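Local structure of prephenate dehydrogenase (Aquifex aeolicus, 2G5C) at residues 5-10 against 30-35; 16-21 against 129-134; 105-110 against 144-149. The protein probably catalyses the NAD(+)-dependent oxidative decarboxylation of prephenate to 4-hydroxyphenylpyruvate, a step in the biosynthesis of tyrosine. All coordinates share one frame; numbering follows the deposited sequence.

Contact 1: residues 5-10 against 30-35. With NAD (nicotinamide-adenine-dinucleotide), chain E.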
loop_
_atom_site.group_PDB
_atom_site.type_symbol
_atom_site.label_atom_id
_atom_site.label_comp_id
_atom_site.label_asym_id
_atom_site.label_seq_id
_atom_site.Cartn_x
_atom_site.Cartn_y
_atom_site.Cartn_z
ATOM N N LEU A 5 -30.615 3.736 19.561
ATOM C CA LEU A 5 -31.051 3.860 18.177
ATOM C C LEU A 5 -29.864 3.872 17.226
ATOM O O LEU A 5 -29.001 4.747 17.305
ATOM C CB LEU A 5 -31.854 5.144 17.965
ATOM C CG LEU A 5 -32.234 5.375 16.497
ATOM C CD1 LEU A 5 -33.202 4.293 16.043
ATOM C CD2 LEU A 5 -32.850 6.755 16.324
ATOM N N ILE A 6 -29.829 2.897 16.329
ATOM C CA ILE A 6 -28.768 2.813 15.338
ATOM C C ILE A 6 -29.302 3.474 14.070
ATOM O O ILE A 6 -30.255 2.977 13.471
ATOM C CB ILE A 6 -28.418 1.346 14.993
ATOM C CG1 ILE A 6 -27.901 0.612 16.234
ATOM C CG2 ILE A 6 -27.404 1.316 13.847
ATOM C CD1 ILE A 6 -26.608 1.154 16.807
ATOM N N VAL A 7 -28.718 4.603 13.681
ATOM C CA VAL A 7 -29.141 5.285 12.458
ATOM C C VAL A 7 -28.180 4.848 11.362
ATOM O O VAL A 7 -26.994 5.182 11.392
ATOM C CB VAL A 7 -29.095 6.819 12.603
ATOM C CG1 VAL A 7 -29.236 7.472 11.236
ATOM C CG2 VAL A 7 -30.231 7.290 13.522
ATOM N N GLY A 8 -28.703 4.103 10.392
ATOM C CA GLY A 8 -27.871 3.585 9.323
ATOM C C GLY A 8 -27.416 2.211 9.790
ATOM O O GLY A 8 -26.367 2.072 10.425
ATOM N N VAL A 9 -28.216 1.194 9.493
ATOM C CA VAL A 9 -27.898 -0.165 9.911
ATOM C C VAL A 9 -27.083 -0.897 8.848
ATOM O O VAL A 9 -27.609 -1.721 8.100
ATOM C CB VAL A 9 -29.188 -0.977 10.210
ATOM C CG1 VAL A 9 -28.831 -2.289 10.890
ATOM C CG2 VAL A 9 -30.128 -0.165 11.088
ATOM N N GLY A 10 -25.795 -0.578 8.788
ATOM C CA GLY A 10 -24.918 -1.214 7.827
ATOM C C GLY A 10 -23.802 -1.942 8.546
ATOM O O GLY A 10 -23.997 -2.467 9.646
ATOM N N TYR A 30 -32.686 -0.294 18.641
ATOM C CA TYR A 30 -33.552 -0.006 17.511
ATOM C C TYR A 30 -32.742 0.466 16.318
ATOM O O TYR A 30 -31.567 0.823 16.451
ATOM C CB TYR A 30 -34.560 1.078 17.904
ATOM C CG TYR A 30 -35.490 0.675 19.018
ATOM C CD1 TYR A 30 -36.515 -0.242 18.796
ATOM C CD2 TYR A 30 -35.345 1.206 20.300
ATOM C CE1 TYR A 30 -37.376 -0.619 19.822
ATOM C CE2 TYR A 30 -36.200 0.835 21.334
ATOM C CZ TYR A 30 -37.214 -0.079 21.088
ATOM O OH TYR A 30 -38.070 -0.452 22.107
ATOM N N GLY A 31 -33.379 0.481 15.154
ATOM C CA GLY A 31 -32.690 0.918 13.961
ATOM C C GLY A 31 -33.546 1.736 13.019
ATOM O O GLY A 31 -34.764 1.567 12.952
ATOM N N TYR A 32 -32.893 2.649 12.310
ATOM C CA TYR A 32 -33.539 3.500 11.322
ATOM C C TYR A 32 -32.653 3.459 10.092
ATOM O O TYR A 32 -31.451 3.719 10.172
ATOM C CB TYR A 32 -33.660 4.948 11.801
ATOM C CG TYR A 32 -33.988 5.903 10.670
ATOM C CD1 TYR A 32 -35.160 5.760 9.929
ATOM C CD2 TYR A 32 -33.095 6.908 10.299
ATOM C CE1 TYR A 32 -35.432 6.590 8.839
ATOM C CE2 TYR A 32 -33.356 7.743 9.210
ATOM C CZ TYR A 32 -34.523 7.576 8.485
ATOM O OH TYR A 32 -34.768 8.375 7.392
ATOM N N ASP A 33 -33.250 3.129 8.956
ATOM C CA ASP A 33 -32.515 3.034 7.709
ATOM C C ASP A 33 -33.501 3.263 6.572
ATOM O O ASP A 33 -34.674 2.908 6.688
ATOM C CB ASP A 33 -31.894 1.639 7.593
ATOM C CG ASP A 33 -30.750 1.589 6.605
ATOM O OD1 ASP A 33 -30.984 1.794 5.396
ATOM O OD2 ASP A 33 -29.607 1.344 7.050
ATOM N N ILE A 34 -33.035 3.867 5.483
ATOM C CA ILE A 34 -33.902 4.117 4.340
ATOM C C ILE A 34 -34.128 2.842 3.543
ATOM O O ILE A 34 -35.004 2.792 2.685
ATOM C CB ILE A 34 -33.301 5.160 3.377
ATOM C CG1 ILE A 34 -31.895 4.722 2.953
ATOM C CG2 ILE A 34 -33.308 6.526 4.027
ATOM C CD1 ILE A 34 -31.305 5.544 1.827
ATOM N N ASN A 35 -33.329 1.818 3.822
ATOM C CA ASN A 35 -33.446 0.553 3.109
ATOM C C ASN A 35 -34.197 -0.501 3.912
ATOM O O ASN A 35 -33.757 -0.911 4.987
ATOM C CB ASN A 35 -32.057 0.025 2.747
ATOM C CG ASN A 35 -32.099 -1.376 2.164
ATOM O OD1 ASN A 35 -32.721 -1.614 1.132
ATOM N ND2 ASN A 35 -31.435 -2.310 2.828
HETATM P PA NAD E . -22.755 0.800 4.868
HETATM O O1A NAD E . -22.446 -0.581 5.270
HETATM O O2A NAD E . -22.947 1.038 3.386
HETATM O O5B NAD E . -24.041 1.234 5.702
HETATM C C5B NAD E . -24.589 2.508 5.526
HETATM C C4B NAD E . -26.075 2.450 5.831
HETATM O O4B NAD E . -26.543 3.751 5.592
HETATM C C3B NAD E . -26.862 1.535 4.864
HETATM O O3B NAD E . -27.540 0.488 5.545
HETATM C C2B NAD E . -27.779 2.517 4.131
HETATM O O2B NAD E . -29.021 2.004 3.700
HETATM C C1B NAD E . -27.868 3.604 5.177
HETATM N N9A NAD E . -28.347 4.942 4.788
HETATM C C8A NAD E . -28.048 5.687 3.671
HETATM N N7A NAD E . -28.715 6.852 3.740
HETATM C C5A NAD E . -29.436 6.870 4.883
HETATM C C6A NAD E . -30.304 7.795 5.484
HETATM N N6A NAD E . -30.563 8.956 4.910
HETATM N N1A NAD E . -30.903 7.488 6.707
HETATM C C2A NAD E . -30.648 6.269 7.337
HETATM N N3A NAD E . -29.792 5.347 6.750
HETATM C C4A NAD E . -29.205 5.658 5.547
HETATM O O3 NAD E . -21.612 1.847 5.391
HETATM P PN NAD E . -20.644 1.635 6.656
HETATM O O1N NAD E . -21.386 0.894 7.694
HETATM O O2N NAD E . -19.389 1.003 6.165
HETATM O O5D NAD E . -20.233 3.097 7.204
HETATM C C5D NAD E . -21.196 3.980 7.746
HETATM C C4D NAD E . -20.566 5.270 8.318
HETATM O O4D NAD E . -19.422 4.947 9.092
HETATM C C3D NAD E . -20.116 6.361 7.336
HETATM O O3D NAD E . -20.645 7.614 7.775
HETATM C C2D NAD E . -18.595 6.357 7.374
HETATM O O2D NAD E . -18.031 7.653 7.193
HETATM C C1D NAD E . -18.301 5.729 8.734
HETATM N N1N NAD E . -17.083 4.864 8.827
HETATM C C2N NAD E . -16.938 3.826 7.910
HETATM C C3N NAD E . -15.810 2.997 7.967
HETATM C C7N NAD E . -15.671 1.882 6.972
HETATM O O7N NAD E . -14.558 1.091 7.056
HETATM N N7N NAD E . -16.562 1.628 6.030
HETATM C C4N NAD E . -14.829 3.236 8.969
HETATM C C5N NAD E . -14.987 4.293 9.894
HETATM C C6N NAD E . -16.129 5.107 9.810
#

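Contact 2: residues 16-21 against 129-134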
loop_
_atom_site.group_PDB
_atom_site.type_symbol
_atom_site.label_atom_id
_atom_site.label_comp_id
_atom_site.label_asym_id
_atom_site.label_seq_id
_atom_site.Cartn_x
_atom_site.Cartn_y
_atom_site.Cartn_z
ATOM N N PHE A 16 -21.532 -1.888 15.805
ATOM C CA PHE A 16 -21.683 -1.244 17.105
ATOM C C PHE A 16 -22.775 -1.957 17.887
ATOM O O PHE A 16 -22.627 -2.222 19.078
ATOM C CB PHE A 16 -22.068 0.226 16.943
ATOM C CG PHE A 16 -22.282 0.940 18.251
ATOM C CD1 PHE A 16 -21.205 1.241 19.081
ATOM C CD2 PHE A 16 -23.563 1.296 18.659
ATOM C CE1 PHE A 16 -21.398 1.890 20.301
ATOM C CE2 PHE A 16 -23.770 1.945 19.876
ATOM C CZ PHE A 16 -22.685 2.244 20.698
ATOM N N ALA A 17 -23.871 -2.265 17.203
ATOM C CA ALA A 17 -25.005 -2.947 17.817
ATOM C C ALA A 17 -24.601 -4.302 18.393
ATOM O O ALA A 17 -24.930 -4.631 19.534
ATOM C CB ALA A 17 -26.120 -3.130 16.787
ATOM N N LYS A 18 -23.884 -5.088 17.599
ATOM C CA LYS A 18 -23.448 -6.403 18.040
ATOM C C LYS A 18 -22.416 -6.268 19.147
ATOM O O LYS A 18 -22.422 -7.033 20.110
ATOM C CB LYS A 18 -22.863 -7.181 16.861
ATOM C CG LYS A 18 -23.836 -7.346 15.701
ATOM C CD LYS A 18 -23.235 -8.155 14.563
ATOM C CE LYS A 18 -22.984 -9.597 14.975
ATOM N NZ LYS A 18 -22.435 -10.402 13.849
ATOM N N SER A 19 -21.528 -5.290 19.011
ATOM C CA SER A 19 -20.503 -5.076 20.018
ATOM C C SER A 19 -21.177 -4.686 21.323
ATOM O O SER A 19 -20.669 -4.973 22.406
ATOM C CB SER A 19 -19.540 -3.970 19.580
ATOM O OG SER A 19 -18.814 -4.350 18.424
ATOM N N LEU A 20 -22.333 -4.043 21.208
ATOM C CA LEU A 20 -23.091 -3.608 22.373
ATOM C C LEU A 20 -23.606 -4.794 23.181
ATOM O O LEU A 20 -23.427 -4.845 24.397
ATOM C CB LEU A 20 -24.271 -2.732 21.941
ATOM C CG LEU A 20 -24.372 -1.364 22.622
ATOM C CD1 LEU A 20 -24.453 -1.531 24.127
ATOM C CD2 LEU A 20 -23.159 -0.534 22.262
ATOM N N ARG A 21 -24.248 -5.740 22.502
ATOM C CA ARG A 21 -24.789 -6.928 23.157
ATOM C C ARG A 21 -23.705 -7.747 23.843
ATOM O O ARG A 21 -23.789 -8.023 25.040
ATOM C CB ARG A 21 -25.508 -7.819 22.144
ATOM C CG ARG A 21 -26.820 -7.267 21.637
ATOM C CD ARG A 21 -27.823 -7.109 22.764
ATOM N NE ARG A 21 -29.100 -6.614 22.262
ATOM C CZ ARG A 21 -30.060 -6.105 23.025
ATOM N NH1 ARG A 21 -29.892 -6.019 24.340
ATOM N NH2 ARG A 21 -31.183 -5.670 22.470
ATOM N N GLU A 129 -24.548 -7.297 6.826
ATOM C CA GLU A 129 -24.276 -8.729 6.774
ATOM C C GLU A 129 -22.827 -9.040 7.138
ATOM O O GLU A 129 -22.493 -10.178 7.464
ATOM C CB GLU A 129 -24.571 -9.257 5.369
ATOM C CG GLU A 129 -24.668 -10.768 5.278
ATOM C CD GLU A 129 -24.953 -11.245 3.869
ATOM O OE1 GLU A 129 -24.018 -11.245 3.039
ATOM O OE2 GLU A 129 -26.117 -11.611 3.588
ATOM N N TYR A 130 -21.974 -8.022 7.081
ATOM C CA TYR A 130 -20.556 -8.178 7.387
ATOM C C TYR A 130 -20.159 -7.622 8.753
ATOM O O TYR A 130 -18.997 -7.720 9.147
ATOM C CB TYR A 130 -19.715 -7.494 6.308
ATOM C CG TYR A 130 -19.781 -8.152 4.948
ATOM C CD1 TYR A 130 -19.266 -9.433 4.745
ATOM C CD2 TYR A 130 -20.342 -7.485 3.857
ATOM C CE1 TYR A 130 -19.303 -10.035 3.488
ATOM C CE2 TYR A 130 -20.384 -8.078 2.596
ATOM C CZ TYR A 130 -19.862 -9.352 2.419
ATOM O OH TYR A 130 -19.890 -9.936 1.172
ATOM N N SER A 131 -21.116 -7.039 9.469
ATOM C CA SER A 131 -20.837 -6.469 10.784
ATOM C C SER A 131 -20.288 -7.518 11.744
ATOM O O SER A 131 -20.635 -8.694 11.654
ATOM C CB SER A 131 -22.105 -5.839 11.373
ATOM O OG SER A 131 -23.152 -6.786 11.487
ATOM N N LEU A 132 -19.427 -7.085 12.661
ATOM C CA LEU A 132 -18.818 -7.983 13.639
ATOM C C LEU A 132 -19.000 -7.454 15.057
ATOM O O LEU A 132 -19.173 -6.255 15.260
ATOM C CB LEU A 132 -17.327 -8.148 13.343
ATOM C CG LEU A 132 -16.973 -8.735 11.975
ATOM C CD1 LEU A 132 -15.469 -8.713 11.783
ATOM C CD2 LEU A 132 -17.513 -10.155 11.871
ATOM N N ASP A 133 -18.946 -8.349 16.038
ATOM C CA ASP A 133 -19.119 -7.957 17.431
ATOM C C ASP A 133 -17.799 -7.736 18.164
ATOM O O ASP A 133 -17.741 -7.842 19.389
ATOM C CB ASP A 133 -19.943 -9.011 18.176
ATOM C CG ASP A 133 -19.242 -10.356 18.248
ATOM O OD1 ASP A 133 -18.110 -10.410 18.770
ATOM O OD2 ASP A 133 -19.822 -11.363 17.790
ATOM N N ASN A 134 -16.740 -7.427 17.423
ATOM C CA ASN A 134 -15.435 -7.198 18.036
ATOM C C ASN A 134 -14.656 -6.175 17.232
ATOM O O ASN A 134 -13.492 -5.902 17.520
ATOM C CB ASN A 134 -14.635 -8.496 18.081
ATOM C CG ASN A 134 -14.298 -9.011 16.697
ATOM O OD1 ASN A 134 -15.186 -9.352 15.915
ATOM N ND2 ASN A 134 -13.009 -9.061 16.380
#

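Contact 3: residues 105-110 against 144-149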
loop_
_atom_site.group_PDB
_atom_site.type_symbol
_atom_site.label_atom_id
_atom_site.label_comp_id
_atom_site.label_asym_id
_atom_site.label_seq_id
_atom_site.Cartn_x
_atom_site.Cartn_y
_atom_site.Cartn_z
ATOM N N ASP A 105 -21.690 22.010 13.075
ATOM C CA ASP A 105 -23.015 22.095 12.474
ATOM C C ASP A 105 -23.986 21.204 13.239
ATOM O O ASP A 105 -25.144 21.575 13.450
ATOM C CB ASP A 105 -22.987 21.680 10.998
ATOM C CG ASP A 105 -22.142 22.604 10.147
ATOM O OD1 ASP A 105 -22.062 23.806 10.471
ATOM O OD2 ASP A 105 -21.565 22.131 9.145
ATOM N N LEU A 106 -23.518 20.031 13.655
ATOM C CA LEU A 106 -24.370 19.116 14.400
ATOM C C LEU A 106 -24.681 19.662 15.790
ATOM O O LEU A 106 -25.777 19.438 16.313
ATOM C CB LEU A 106 -23.723 17.727 14.493
ATOM C CG LEU A 106 -23.612 16.989 13.149
ATOM C CD1 LEU A 106 -23.088 15.573 13.368
ATOM C CD2 LEU A 106 -24.977 16.938 12.477
ATOM N N GLU A 107 -23.724 20.375 16.386
ATOM C CA GLU A 107 -23.937 20.969 17.706
ATOM C C GLU A 107 -24.970 22.087 17.590
ATOM O O GLU A 107 -25.799 22.265 18.474
ATOM C CB GLU A 107 -22.644 21.565 18.273
ATOM C CG GLU A 107 -21.519 20.582 18.557
ATOM C CD GLU A 107 -20.365 21.232 19.312
ATOM O OE1 GLU A 107 -19.963 22.354 18.935
ATOM O OE2 GLU A 107 -19.858 20.621 20.278
ATOM N N ASN A 108 -24.914 22.846 16.498
ATOM C CA ASN A 108 -25.855 23.941 16.290
ATOM C C ASN A 108 -27.272 23.448 16.022
ATOM O O ASN A 108 -28.232 24.201 16.180
ATOM C CB ASN A 108 -25.415 24.829 15.118
ATOM C CG ASN A 108 -24.131 25.580 15.401
ATOM O OD1 ASN A 108 -23.874 25.989 16.531
ATOM N ND2 ASN A 108 -23.324 25.783 14.366
ATOM N N ILE A 109 -27.400 22.186 15.616
ATOM C CA ILE A 109 -28.705 21.606 15.312
ATOM C C ILE A 109 -29.277 20.754 16.440
ATOM O O ILE A 109 -30.482 20.789 16.701
ATOM C CB ILE A 109 -28.643 20.731 14.039
ATOM C CG1 ILE A 109 -28.304 21.595 12.825
ATOM C CG2 ILE A 109 -29.976 20.028 13.822
ATOM C CD1 ILE A 109 -28.132 20.806 11.540
ATOM N N LEU A 110 -28.421 19.988 17.104
ATOM C CA LEU A 110 -28.869 19.116 18.184
ATOM C C LEU A 110 -28.617 19.681 19.570
ATOM O O LEU A 110 -29.180 19.201 20.552
ATOM C CB LEU A 110 -28.196 17.750 18.062
ATOM C CG LEU A 110 -28.522 16.990 16.777
ATOM C CD1 LEU A 110 -27.673 15.736 16.701
ATOM C CD2 LEU A 110 -30.009 16.648 16.748
ATOM N N THR A 144 -14.277 14.098 19.480
ATOM C CA THR A 144 -13.895 15.481 19.248
ATOM C C THR A 144 -14.756 16.466 20.033
ATOM O O THR A 144 -15.639 17.124 19.482
ATOM C CB THR A 144 -13.962 15.830 17.744
ATOM O OG1 THR A 144 -15.299 15.663 17.266
ATOM C CG2 THR A 144 -13.036 14.917 16.950
ATOM N N PRO A 145 -14.507 16.574 21.343
ATOM C CA PRO A 145 -15.290 17.502 22.158
ATOM C C PRO A 145 -14.862 18.944 21.903
ATOM O O PRO A 145 -13.732 19.208 21.484
ATOM C CB PRO A 145 -14.982 17.046 23.578
ATOM C CG PRO A 145 -13.556 16.608 23.468
ATOM C CD PRO A 145 -13.559 15.811 22.174
ATOM N N THR A 146 -15.783 19.869 22.137
ATOM C CA THR A 146 -15.519 21.291 21.963
ATOM C C THR A 146 -15.841 21.973 23.289
ATOM O O THR A 146 -15.999 21.305 24.315
ATOM C CB THR A 146 -16.411 21.905 20.872
ATOM O OG1 THR A 146 -17.777 21.882 21.306
ATOM C CG2 THR A 146 -16.278 21.126 19.575
ATOM N N LYS A 147 -15.950 23.297 23.270
ATOM C CA LYS A 147 -16.258 24.030 24.492
ATOM C C LYS A 147 -17.741 23.894 24.825
ATOM O O LYS A 147 -18.125 23.906 25.993
ATOM C CB LYS A 147 -15.885 25.506 24.337
ATOM C CG LYS A 147 -15.920 26.290 25.643
ATOM C CD LYS A 147 -15.383 27.702 25.454
ATOM C CE LYS A 147 -15.317 28.463 26.775
ATOM N NZ LYS A 147 -14.709 29.811 26.597
ATOM N N LYS A 148 -18.569 23.750 23.793
ATOM C CA LYS A 148 -20.012 23.612 23.973
ATOM C C LYS A 148 -20.410 22.180 24.320
ATOM O O LYS A 148 -21.569 21.911 24.636
ATOM C CB LYS A 148 -20.747 24.038 22.701
ATOM C CG LYS A 148 -20.421 25.447 22.239
ATOM C CD LYS A 148 -21.246 25.832 21.022
ATOM C CE LYS A 148 -20.884 27.225 20.527
ATOM N NZ LYS A 148 -21.741 27.649 19.384
ATOM N N THR A 149 -19.448 21.264 24.259
ATOM C CA THR A 149 -19.707 19.859 24.560
ATOM C C THR A 149 -20.075 19.641 26.023
ATOM O O THR A 149 -19.483 20.240 26.919
ATOM C CB THR A 149 -18.481 18.983 24.223
ATOM O OG1 THR A 149 -18.170 19.114 22.831
ATOM C CG2 THR A 149 -18.769 17.523 24.529
#

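Contact 1: residues 5-10 against 30-35
Tyr32, Leu5 and Tyr30 bury the most surface where strand 5-7 runs parallel beside strand 30-32. All three, with Val7, project from the same face of the sheet. Leu5 CD1 lies 4.0 Å from Tyr30 CB and also reaches the CB of Tyr32, so that one methyl of the leucine's branch rests against both tyrosines. Tyr30 leads its ring outward to stack on Phe61, whereas the Tyr32 ring lies alongside Val7, whose CG1 meets the ring edge 4.0 Å from CD2. With CG of Tyr32 anti to its own nitrogen (chi1 165°), the ring also reaches the adenine, and its CE2 is 3.5 Å from NAD N1A. On the other face Gly31 suits its place, since a CB there would collide with Val9 CG2. The backbone ladder alternates between strands: Ile6 N donates to Tyr30 O (2.7 Å), Tyr32 N to Ile6 O, and Gly8 N to Tyr32 O (2.8 Å). Beyond it Asp33 takes over, its OD2 accepting from Val9 N at 2.8 Å through the anti lone pair, while OD1 accepts from Asn35 N in an Asx turn. Each oxygen also receives a ribose hydroxyl, NAD O2B on OD1 at 2.6 Å and NAD O3B on OD2 at 2.7 Å. Four bonds hold the carboxylate, two of them from backbone amides, which help fix its rotation. Asp33 follows the second strand of a Rossmann-type beta-alpha-beta unit, whose glycine-rich turn includes Gly8 and Gly10. This acid suits a ribose with both hydroxyls and would probably repel a phosphate on O2B, consistent with use of NAD(+).

Contact 2: residues 16-21 against 129-134
Ser19 and Asp133 make the close part of this contact, where the chain 129-134 passes over one side of helix 11-22, the helix after the first strand of the Rossmann-type beta-alpha-beta unit. Their CA atoms come within 4.1 Å, an approach that a small serine permits. Ser19 OG sits 3.5 Å from Asp133 C, but its hydrogen bond goes to Ser15 O, one turn back in its own helix, so the hydroxyl is satisfied while it packs. Beside it Lys18 CB lies 3.7 Å from Asp133 CB, methylene against methylene. Leu132 N is held by Ser15 OG, which ties the crossing chain to the preceding turn. Ser131 is buried too, its OG bonded to Val128 O and 3.4 Å from Lys18 CD.

The loose side is the far end of the lysine. Beyond CD the chain bends (chi3 66°), swinging CE and NZ toward Ser131 O, yet the bond from NZ, at 3.3 Å, is weak. Leu132 and Asn134 point away from the helix. A methionine in place of Lys18 would probably leave Ser131 O without this donor and weaken the positive charge near Asp133. Asp133 OD2 stays 4.8 Å from Lys18 NZ, with the charged atoms not in contact. The chemistry implies a seam, just past the NAD-binding Gly127, held by close backbone packing and by serines whose hydroxyls bond to backbone carbonyls a few residues earlier in the chain; the lysine may add a diffuse attraction but gives little directional grip.

Contact 3: residues 105-110 against 144-149
Glu107 and Thr146 meet head-on: the glutamate reaches out from helix 101-110 and the threonine points back from the turn 144-149. Thr146 OG1 donates at 2.6 Å to Glu107 OE2, which receives it on its syn lone pair, the one on the side of the other carboxylate oxygen. An extended chain beyond CG (chi2 -171°) gives Glu107 the length to span a gap across which the backbones stay well apart, the nearest CA atoms, of Glu107 and Lys148, being 7.9 Å from each other. The length of glutamate suits a position whose partner is this far from the helix.

Thr149 crosses the glutamate at about a right angle. Its OG1 is 3.4 Å from Glu107 OE2, a weak and unsettled bond; the same OG1 accepts from Thr146 N at 2.6 Å in an almost straight bond (176°). Thr146 OG1 in turn takes a weak bond from Lys148 N, 3.2 Å away. The two threonines thus brace the turn from within, while Thr146 also offers its hydroxyl outward to the buried carboxylate.

On the solvent side Lys148 stretches past Asn108, its NZ 3.9 Å from Asn108 OD1. The same ammonium lies 5.6 Å from Glu107 OE1, near enough perhaps for mild attraction but not for contact. Phe114 packs against Glu107 from strand 114-120, and Tyr104 touches Thr146. The arrangement is a surface tie in a Rossmann-type nucleotide-binding domain, joining a helix that flanks the sheet to the turn between strand 140-143 and helix 151-163, away from the cofactor.

How the contacts relate
All three contacts belong to the nucleotide-binding part of the chain, built on one mixed sheet. Contact 1 joins strands 3-7 and 28-32, and the helix between them, 11-22, supplies one side of contact 2. These two touch, with Ile6 CD1 3.6 Å from Phe16 CD2 and their centres about 13 Å apart. Contact 3 lies farther off, its centre about 22 Å from that of contact 1 and 27 Å from that of contact 2. Along the chain contact 1 closes before contact 3 opens, whereas contact 2 alternates with both. Its later segment, 129-134, thereby brings the chain back over the cofactor-binding beta-alpha-beta unit, while contact 3 links helix 101-110 to the loop after strand 140-143, away from the cofactor.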